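PDB 2GGO: 401aa long hypothetical glucose-1-phosphate thymidylyltransferase from Sulfolobus tokodaii, which makes UDP-N-acetylglucosamine and UDP-N-acetylgalactosamine as a bifunctional enzyme, probably also transferring a nucleotidyl group from dTTP or UTP to glucose 1-phosphate. Local coordinates for residues E92-Y97 against N110-K115; G261-G266 against P279-V284; V299-S304 against V316-V321. All coordinates share one frame; numbering follows the deposited sequence.

Contact 1 (E92-Y97 against N110-K115); sequences EALIIY and NIITLK
Within the GT-A-type nucleotidyltransferase domain, Leu94 of the central strand 92-97 meets Ile111 and Ile112, where the chain leaves helix 106-111 through a type I turn that runs from Ile111 to Leu114. The touching is done by methyl branches. Leu94 CD1 approaches Ile111 CG2 at 3.5 Å and, less closely, Ile112 CG2 at 4.1 Å, so one leucine tip rests against the beta-branches of two successive isoleucines. The CG of Leu94 stands anti to its backbone N (chi1 -169°), which carries the branched end over to the turn. Branched aliphatic residues suit this place because they can fill the angle between a sheet and a helix end without leaving polar groups to satisfy.

At the start of the strand the contact becomes polar. Glu92 OE1 comes to 3.2 Å from Leu114 O, yet both are acceptors and no bond joins them. Lys162 explains the approach: its NZ forms a salt bridge with Glu92 OE1 and a hydrogen bond with Leu114 O, and its positive charge is likely to offset the repulsion between the two oxygens.

Tyr97, at the far end of the same strand, probably binds N-acetylglucosamine 1-phosphate. In the mixed sheet strand 92-97 runs parallel to strand 2-6 on one side and antiparallel to strand 155-164, the source of Lys162, on the other. Leu94 also packs on Leu41 of helix 33-43 and on Ile46, and a disulfide between Cys44 and Cys109 ties the chain just beyond that helix to helix 106-111.

Contact 2 (G261-G266 against P279-V284); sequences GPVYIG and PYTILV
Pro262 pushes its CG, the bump, over one face of the Tyr280 ring, 3.5 Å above its plane and offset toward the rim, a CH-pi contact 23° off the normal. Tyr280 CG lies beside its own backbone N (chi1 -64°), which brings the ring back beneath the proline although its CB points away. The neighbouring CD of Pro262 meets Pro279 CB at 4.0 Å, the two prolines crossing nearly at right angles. Tyr280 OH hydrogen-bonds to Asp224 OD1, and its ring makes a cation-pi contact with Lys220. A serine in place of Tyr280 would probably leave Pro262 CG without its ring face and deprive Asp224 and Lys220 of these partners.

These are successive coils of the left-handed parallel beta-helix built by hexapeptide-repeat transferases, with strands 263-265 and 281-283 stacked in register. Side chains in matching positions stack: Val263 CG2 sits against CB of the similarly shaped Thr281 at 3.9 Å, while Ile265 and Leu283 both lean on Ile271. On the other face Tyr264 CB meets Ile282 CG1 at 4.1 Å, and Val284 O lies at the edge of the Tyr264 ring, in its plane. At Gly266 a CB would collide with Leu283 O and Val284 O.

Contact 3 (V299-S304 against V316-V321); sequences VIMEGS and VIAEDV
Met301 lies along the backbone of the next coil, its chain extended beyond CG, and every atom of its side chain finds a neighbour there. CB rests on Ala318 C at 3.6 Å. CG, placed beside the methionine's own backbone N (chi1 -60°), passes Ile317 O at 3.5 Å; SD then lies over Ala318 CA at 3.8 Å, and CE ends against Val316 CG1 at 3.8 Å. A long, flexible, unbranched residue suits this path, and small Ala318 fits beneath the sulfur.

The parallel strands 298-300 and 316-317 of the left-handed beta-helix are joined by bonds from Ile317 N to Val299 O and from Met301 N to Ile317 O. Beyond them the chain turns a corner. Gly303 sits in the type II turn from Met301 to Ser304, where its positive phi favours glycine and a CB would strike Asp320 OD1. Asp320 N bonds to Glu302 O at 3.1 Å.

Ser304 OG works in both directions: it donates to Ala318 O at 2.6 Å, in the carbonyl plane on a lone pair, and accepts from Val321 N at 2.9 Å, nearly straight at 173°. One buried hydroxyl thus satisfies two backbone groups of the neighbouring coil. Glu319 OE2 is hydrogen-bonded to Thr20 OG1. Glu302 and Glu319 are like charges, their carboxylate planes 83° apart, but Arg21 NH2 forms a salt bridge with OE1 of each, so this cation probably offsets their repulsion and links the stacked corners to a residue near the N-terminal end of the chain.

From the N terminus, contact 1 closes a short loop inside the nucleotidyltransferase domain. Contacts 2 and 3 follow in the beta-helix, each closing one coil. All three are in series, so none nests in or crosses another. Contacts 2 and 3 touch directly, because strands 281-283 and 298-300 are neighbours in one parallel sheet: Ile300 probably bonds through its backbone to both Ile282 and Val284. Contact 1 stands apart, its nearest atoms about 20 Å from contact 2 and about 17 Å from contact 3. Helix 212-225, which along the chain lies between the nucleotidyltransferase part and the beta-helix, packs on both contacts 2 and 3.

Contact 1 (E92-Y97 against N110-K115)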
loop_
_atom_site.group_PDB
_atom_site.type_symbol
_atom_site.label_atom_id
_atom_site.label_comp_id
_atom_site.label_asym_id
_atom_site.label_seq_id
_atom_site.Cartn_x
_atom_site.Cartn_y
_atom_site.Cartn_z
ATOM N N GLU A 92 -18.760 -12.676 -17.800
ATOM C CA GLU A 92 -18.275 -11.434 -17.194
ATOM C C GLU A 92 -17.356 -11.638 -15.983
ATOM O O GLU A 92 -17.520 -12.585 -15.204
ATOM C CB GLU A 92 -19.451 -10.577 -16.737
ATOM C CG GLU A 92 -20.565 -10.405 -17.714
ATOM C CD GLU A 92 -21.775 -9.799 -17.068
ATOM O OE1 GLU A 92 -21.836 -8.565 -16.934
ATOM O OE2 GLU A 92 -22.683 -10.560 -16.692
ATOM N N ALA A 93 -16.414 -10.719 -15.803
ATOM C CA ALA A 93 -15.620 -10.706 -14.579
ATOM C C ALA A 93 -15.345 -9.286 -14.173
ATOM O O ALA A 93 -15.223 -8.409 -15.036
ATOM C CB ALA A 93 -14.339 -11.464 -14.757
ATOM N N LEU A 94 -15.321 -9.068 -12.851
ATOM C CA LEU A 94 -14.760 -7.866 -12.241
ATOM C C LEU A 94 -13.260 -8.100 -11.988
ATOM O O LEU A 94 -12.869 -9.097 -11.372
ATOM C CB LEU A 94 -15.491 -7.511 -10.952
ATOM C CG LEU A 94 -15.153 -6.131 -10.383
ATOM C CD1 LEU A 94 -15.909 -5.035 -11.048
ATOM C CD2 LEU A 94 -15.454 -6.107 -8.940
ATOM N N ILE A 95 -12.437 -7.198 -12.533
ATOM C CA ILE A 95 -10.984 -7.252 -12.449
ATOM C C ILE A 95 -10.563 -6.050 -11.614
ATOM O O ILE A 95 -10.979 -4.914 -11.888
ATOM C CB ILE A 95 -10.338 -7.218 -13.876
ATOM C CG1 ILE A 95 -10.198 -8.609 -14.493
ATOM C CG2 ILE A 95 -8.947 -6.643 -13.841
ATOM C CD1 ILE A 95 -11.356 -9.542 -14.300
ATOM N N ILE A 96 -9.818 -6.283 -10.540
ATOM C CA ILE A 96 -9.176 -5.159 -9.837
ATOM C C ILE A 96 -7.693 -5.400 -9.604
ATOM O O ILE A 96 -7.244 -6.549 -9.519
ATOM C CB ILE A 96 -9.849 -4.745 -8.514
ATOM C CG1 ILE A 96 -9.691 -5.822 -7.463
ATOM C CG2 ILE A 96 -11.330 -4.333 -8.722
ATOM C CD1 ILE A 96 -10.154 -5.324 -6.151
ATOM N N TYR A 97 -6.937 -4.302 -9.550
ATOM C CA TYR A 97 -5.487 -4.355 -9.341
ATOM C C TYR A 97 -5.207 -4.473 -7.876
ATOM O O TYR A 97 -5.880 -3.842 -7.050
ATOM C CB TYR A 97 -4.800 -3.156 -9.957
ATOM C CG TYR A 97 -4.776 -3.266 -11.447
ATOM C CD1 TYR A 97 -3.905 -4.148 -12.093
ATOM C CD2 TYR A 97 -5.641 -2.513 -12.219
ATOM C CE1 TYR A 97 -3.911 -4.272 -13.486
ATOM C CE2 TYR A 97 -5.648 -2.599 -13.610
ATOM C CZ TYR A 97 -4.792 -3.483 -14.241
ATOM O OH TYR A 97 -4.827 -3.539 -15.628
ATOM N N ASN A 110 -22.167 -0.994 -8.658
ATOM C CA ASN A 110 -22.875 -0.334 -9.693
ATOM C C ASN A 110 -22.462 -0.917 -11.055
ATOM O O ASN A 110 -23.313 -1.294 -11.886
ATOM C CB ASN A 110 -22.520 1.128 -9.525
ATOM C CG ASN A 110 -23.303 2.031 -10.409
ATOM O OD1 ASN A 110 -23.848 3.045 -9.942
ATOM N ND2 ASN A 110 -23.360 1.701 -11.707
ATOM N N ILE A 111 -21.147 -1.032 -11.255
ATOM C CA ILE A 111 -20.542 -1.601 -12.474
ATOM C C ILE A 111 -20.997 -3.041 -12.802
ATOM O O ILE A 111 -21.175 -3.396 -13.957
ATOM C CB ILE A 111 -18.963 -1.457 -12.443
ATOM C CG1 ILE A 111 -18.373 -1.514 -13.839
ATOM C CG2 ILE A 111 -18.291 -2.528 -11.603
ATOM C CD1 ILE A 111 -16.882 -1.113 -13.894
ATOM N N ILE A 112 -21.224 -3.869 -11.791
ATOM C CA ILE A 112 -21.492 -5.292 -12.033
ATOM C C ILE A 112 -22.893 -5.520 -12.589
ATOM O O ILE A 112 -23.226 -6.618 -13.058
ATOM C CB ILE A 112 -21.282 -6.154 -10.755
ATOM C CG1 ILE A 112 -22.230 -5.709 -9.638
ATOM C CG2 ILE A 112 -19.821 -6.104 -10.325
ATOM C CD1 ILE A 112 -21.977 -6.413 -8.290
ATOM N N THR A 113 -23.718 -4.477 -12.504
ATOM C CA THR A 113 -25.126 -4.573 -12.903
ATOM C C THR A 113 -25.246 -4.293 -14.396
ATOM O O THR A 113 -26.344 -4.342 -14.914
ATOM C CB THR A 113 -26.004 -3.545 -12.174
ATOM O OG1 THR A 113 -25.505 -2.227 -12.464
ATOM C CG2 THR A 113 -25.957 -3.760 -10.663
ATOM N N LEU A 114 -24.115 -4.000 -15.063
ATOM C CA LEU A 114 -24.063 -3.545 -16.463
ATOM C C LEU A 114 -23.784 -4.731 -17.360
ATOM O O LEU A 114 -22.955 -5.584 -17.014
ATOM C CB LEU A 114 -22.942 -2.517 -16.675
ATOM C CG LEU A 114 -22.907 -1.225 -15.874
ATOM C CD1 LEU A 114 -21.773 -0.367 -16.296
ATOM C CD2 LEU A 114 -24.161 -0.484 -16.071
ATOM N N LYS A 115 -24.438 -4.757 -18.530
ATOM C CA LYS A 115 -24.252 -5.796 -19.511
ATOM C C LYS A 115 -23.011 -5.497 -20.307
ATOM O O LYS A 115 -22.301 -6.418 -20.725
ATOM C CB LYS A 115 -25.456 -5.846 -20.442
ATOM C CG LYS A 115 -25.295 -6.762 -21.658
ATOM C CD LYS A 115 -26.403 -7.822 -21.742
ATOM C CE LYS A 115 -26.155 -8.809 -22.917
ATOM N NZ LYS A 115 -24.763 -9.412 -22.961
#

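Contact 2 (G261-G266 against P279-V284)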
loop_
_atom_site.group_PDB
_atom_site.type_symbol
_atom_site.label_atom_id
_atom_site.label_comp_id
_atom_site.label_asym_id
_atom_site.label_seq_id
_atom_site.Cartn_x
_atom_site.Cartn_y
_atom_site.Cartn_z
ATOM N N GLY A 261 -3.749 12.918 19.472
ATOM C CA GLY A 261 -4.380 12.121 18.421
ATOM C C GLY A 261 -4.389 12.925 17.142
ATOM O O GLY A 261 -4.198 14.151 17.182
ATOM N N PRO A 262 -4.684 12.280 16.000
ATOM C CA PRO A 262 -5.128 10.899 15.823
ATOM C C PRO A 262 -4.023 9.840 15.894
ATOM O O PRO A 262 -2.993 9.973 15.241
ATOM C CB PRO A 262 -5.759 10.893 14.430
ATOM C CG PRO A 262 -5.142 11.986 13.735
ATOM C CD PRO A 262 -4.630 12.998 14.716
ATOM N N VAL A 263 -4.290 8.805 16.680
ATOM C CA VAL A 263 -3.346 7.756 16.911
ATOM C C VAL A 263 -4.061 6.440 16.968
ATOM O O VAL A 263 -5.094 6.302 17.626
ATOM C CB VAL A 263 -2.653 8.024 18.250
ATOM C CG1 VAL A 263 -2.090 6.779 18.866
ATOM C CG2 VAL A 263 -1.621 9.123 18.066
ATOM N N TYR A 264 -3.512 5.461 16.280
ATOM C CA TYR A 264 -4.024 4.113 16.308
ATOM C C TYR A 264 -3.067 3.228 17.105
ATOM O O TYR A 264 -1.876 3.067 16.719
ATOM C CB TYR A 264 -4.089 3.570 14.878
ATOM C CG TYR A 264 -4.685 2.189 14.803
ATOM C CD1 TYR A 264 -6.061 2.020 14.878
ATOM C CD2 TYR A 264 -3.889 1.051 14.689
ATOM C CE1 TYR A 264 -6.621 0.812 14.794
ATOM C CE2 TYR A 264 -4.486 -0.220 14.654
ATOM C CZ TYR A 264 -5.850 -0.303 14.684
ATOM O OH TYR A 264 -6.491 -1.521 14.657
ATOM N N ILE A 265 -3.563 2.619 18.189
ATOM C CA ILE A 265 -2.742 1.700 18.984
ATOM C C ILE A 265 -3.181 0.241 18.848
ATOM O O ILE A 265 -4.119 -0.174 19.486
ATOM C CB ILE A 265 -2.667 2.162 20.484
ATOM C CG1 ILE A 265 -2.254 3.653 20.516
ATOM C CG2 ILE A 265 -1.763 1.233 21.294
ATOM C CD1 ILE A 265 -1.874 4.221 21.779
ATOM N N GLY A 266 -2.462 -0.540 18.039
ATOM C CA GLY A 266 -2.882 -1.923 17.724
ATOM C C GLY A 266 -2.964 -2.837 18.932
ATOM O O GLY A 266 -2.434 -2.538 19.973
ATOM N N PRO A 279 0.458 12.997 16.440
ATOM C CA PRO A 279 -0.514 12.743 15.359
ATOM C C PRO A 279 -0.008 11.825 14.243
ATOM O O PRO A 279 1.109 11.996 13.691
ATOM C CB PRO A 279 -0.795 14.153 14.824
ATOM C CG PRO A 279 -0.730 15.024 16.095
ATOM C CD PRO A 279 0.490 14.438 16.833
ATOM N N TYR A 280 -0.863 10.886 13.893
ATOM C CA TYR A 280 -0.685 9.925 12.796
ATOM C C TYR A 280 0.289 8.833 13.137
ATOM O O TYR A 280 0.898 8.258 12.265
ATOM C CB TYR A 280 -0.431 10.602 11.444
ATOM C CG TYR A 280 -1.643 11.403 11.061
ATOM C CD1 TYR A 280 -2.851 10.750 10.741
ATOM C CD2 TYR A 280 -1.618 12.806 11.093
ATOM C CE1 TYR A 280 -4.012 11.479 10.412
ATOM C CE2 TYR A 280 -2.765 13.553 10.773
ATOM C CZ TYR A 280 -3.961 12.872 10.443
ATOM O OH TYR A 280 -5.096 13.596 10.133
ATOM N N THR A 281 0.356 8.512 14.428
ATOM C CA THR A 281 1.093 7.366 14.905
ATOM C C THR A 281 0.179 6.170 14.721
ATOM O O THR A 281 -0.884 6.152 15.280
ATOM C CB THR A 281 1.470 7.524 16.365
ATOM O OG1 THR A 281 2.515 8.518 16.458
ATOM C CG2 THR A 281 2.000 6.185 16.926
ATOM N N ILE A 282 0.628 5.186 13.963
ATOM C CA ILE A 282 -0.150 3.990 13.697
ATOM C C ILE A 282 0.641 2.785 14.125
ATOM O O ILE A 282 1.618 2.425 13.499
ATOM C CB ILE A 282 -0.583 3.932 12.145
ATOM C CG1 ILE A 282 -1.657 5.028 11.879
ATOM C CG2 ILE A 282 -1.065 2.516 11.665
ATOM C CD1 ILE A 282 -1.227 5.923 10.699
ATOM N N LEU A 283 0.266 2.153 15.231
ATOM C CA LEU A 283 1.003 0.954 15.595
ATOM C C LEU A 283 0.122 -0.201 15.245
ATOM O O LEU A 283 -0.915 -0.352 15.922
ATOM C CB LEU A 283 1.262 0.929 17.108
ATOM C CG LEU A 283 1.860 2.281 17.533
ATOM C CD1 LEU A 283 1.759 2.514 19.075
ATOM C CD2 LEU A 283 3.269 2.326 17.064
ATOM N N VAL A 284 0.490 -1.019 14.259
ATOM C CA VAL A 284 -0.510 -1.963 13.717
ATOM C C VAL A 284 -0.953 -3.083 14.663
ATOM O O VAL A 284 -2.135 -3.406 14.731
ATOM C CB VAL A 284 -0.249 -2.510 12.296
ATOM C CG1 VAL A 284 0.514 -1.581 11.391
ATOM C CG2 VAL A 284 0.214 -3.937 12.263
#

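Contact 3 (V299-S304 against V316-V321)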
loop_
_atom_site.group_PDB
_atom_site.type_symbol
_atom_site.label_atom_id
_atom_site.label_comp_id
_atom_site.label_asym_id
_atom_site.label_seq_id
_atom_site.Cartn_x
_atom_site.Cartn_y
_atom_site.Cartn_z
ATOM N N VAL A 299 4.054 4.404 10.390
ATOM C CA VAL A 299 3.363 3.158 10.407
ATOM C C VAL A 299 4.402 2.183 10.878
ATOM O O VAL A 299 5.480 2.041 10.270
ATOM C CB VAL A 299 2.888 2.790 8.981
ATOM C CG1 VAL A 299 2.050 1.522 9.016
ATOM C CG2 VAL A 299 2.061 3.999 8.400
ATOM N N ILE A 300 4.100 1.535 11.970
ATOM C CA ILE A 300 5.054 0.578 12.560
ATOM C C ILE A 300 4.257 -0.733 12.647
ATOM O O ILE A 300 3.257 -0.824 13.328
ATOM C CB ILE A 300 5.547 1.084 13.950
ATOM C CG1 ILE A 300 6.316 2.432 13.827
ATOM C CG2 ILE A 300 6.461 0.108 14.617
ATOM C CD1 ILE A 300 6.568 3.136 15.210
ATOM N N MET A 301 4.707 -1.715 11.874
ATOM C CA MET A 301 4.000 -2.964 11.687
ATOM C C MET A 301 4.180 -3.956 12.824
ATOM O O MET A 301 4.797 -3.667 13.873
ATOM C CB MET A 301 4.343 -3.538 10.301
ATOM C CG MET A 301 3.952 -2.600 9.133
ATOM S SD MET A 301 4.462 -3.082 7.478
ATOM C CE MET A 301 3.931 -1.612 6.609
ATOM N N GLU A 302 3.640 -5.146 12.606
ATOM C CA GLU A 302 3.329 -6.135 13.654
ATOM C C GLU A 302 4.520 -6.508 14.536
ATOM O O GLU A 302 5.522 -6.984 14.014
ATOM C CB GLU A 302 2.847 -7.441 12.981
ATOM C CG GLU A 302 1.603 -7.307 12.106
ATOM C CD GLU A 302 1.878 -7.001 10.630
ATOM O OE1 GLU A 302 2.985 -6.575 10.285
ATOM O OE2 GLU A 302 0.958 -7.188 9.789
ATOM N N GLY A 303 4.349 -6.422 15.855
ATOM C CA GLY A 303 5.359 -6.882 16.792
ATOM C C GLY A 303 6.692 -6.130 16.755
ATOM O O GLY A 303 7.658 -6.575 17.341
ATOM N N SER A 304 6.755 -5.000 16.069
ATOM C CA SER A 304 7.987 -4.177 16.044
ATOM C C SER A 304 8.178 -3.408 17.307
ATOM O O SER A 304 7.238 -3.015 17.929
ATOM C CB SER A 304 7.990 -3.250 14.874
ATOM O OG SER A 304 8.270 -4.031 13.715
ATOM N N VAL A 316 8.139 4.414 7.734
ATOM C CA VAL A 316 7.379 3.148 7.656
ATOM C C VAL A 316 8.266 2.041 8.152
ATOM O O VAL A 316 9.326 1.794 7.567
ATOM C CB VAL A 316 6.958 2.754 6.240
ATOM C CG1 VAL A 316 6.251 1.373 6.304
ATOM C CG2 VAL A 316 5.958 3.773 5.654
ATOM N N ILE A 317 7.860 1.369 9.218
ATOM C CA ILE A 317 8.747 0.338 9.767
ATOM C C ILE A 317 8.047 -1.012 9.739
ATOM O O ILE A 317 6.946 -1.151 10.226
ATOM C CB ILE A 317 9.139 0.683 11.204
ATOM C CG1 ILE A 317 10.012 1.919 11.274
ATOM C CG2 ILE A 317 9.876 -0.419 11.922
ATOM C CD1 ILE A 317 10.084 2.313 12.789
ATOM N N ALA A 318 8.699 -2.017 9.173
ATOM C CA ALA A 318 7.979 -3.211 8.838
ATOM C C ALA A 318 7.860 -4.125 10.050
ATOM O O ALA A 318 7.877 -3.590 11.198
ATOM C CB ALA A 318 8.557 -3.861 7.630
ATOM N N GLU A 319 7.677 -5.433 9.879
ATOM C CA GLU A 319 7.374 -6.292 11.026
ATOM C C GLU A 319 8.582 -6.832 11.719
ATOM O O GLU A 319 9.613 -7.008 11.115
ATOM C CB GLU A 319 6.441 -7.478 10.615
ATOM C CG GLU A 319 7.082 -8.637 9.695
ATOM C CD GLU A 319 7.315 -8.244 8.261
ATOM O OE1 GLU A 319 6.931 -7.145 7.892
ATOM O OE2 GLU A 319 7.900 -9.023 7.467
ATOM N N ASP A 320 8.441 -7.093 12.999
ATOM C CA ASP A 320 9.490 -7.632 13.873
ATOM C C ASP A 320 10.827 -6.893 13.790
ATOM O O ASP A 320 11.877 -7.506 13.730
ATOM C CB ASP A 320 9.598 -9.147 13.690
ATOM C CG ASP A 320 8.253 -9.879 13.960
ATOM O OD1 ASP A 320 7.586 -9.567 15.001
ATOM O OD2 ASP A 320 7.837 -10.785 13.149
ATOM N N VAL A 321 10.777 -5.553 13.794
ATOM C CA VAL A 321 11.966 -4.720 13.814
ATOM C C VAL A 321 12.261 -4.426 15.253
ATOM O O VAL A 321 11.325 -4.385 16.064
ATOM C CB VAL A 321 11.794 -3.431 12.971
ATOM C CG1 VAL A 321 13.178 -2.502 12.969
ATOM C CG2 VAL A 321 11.560 -3.842 11.484
#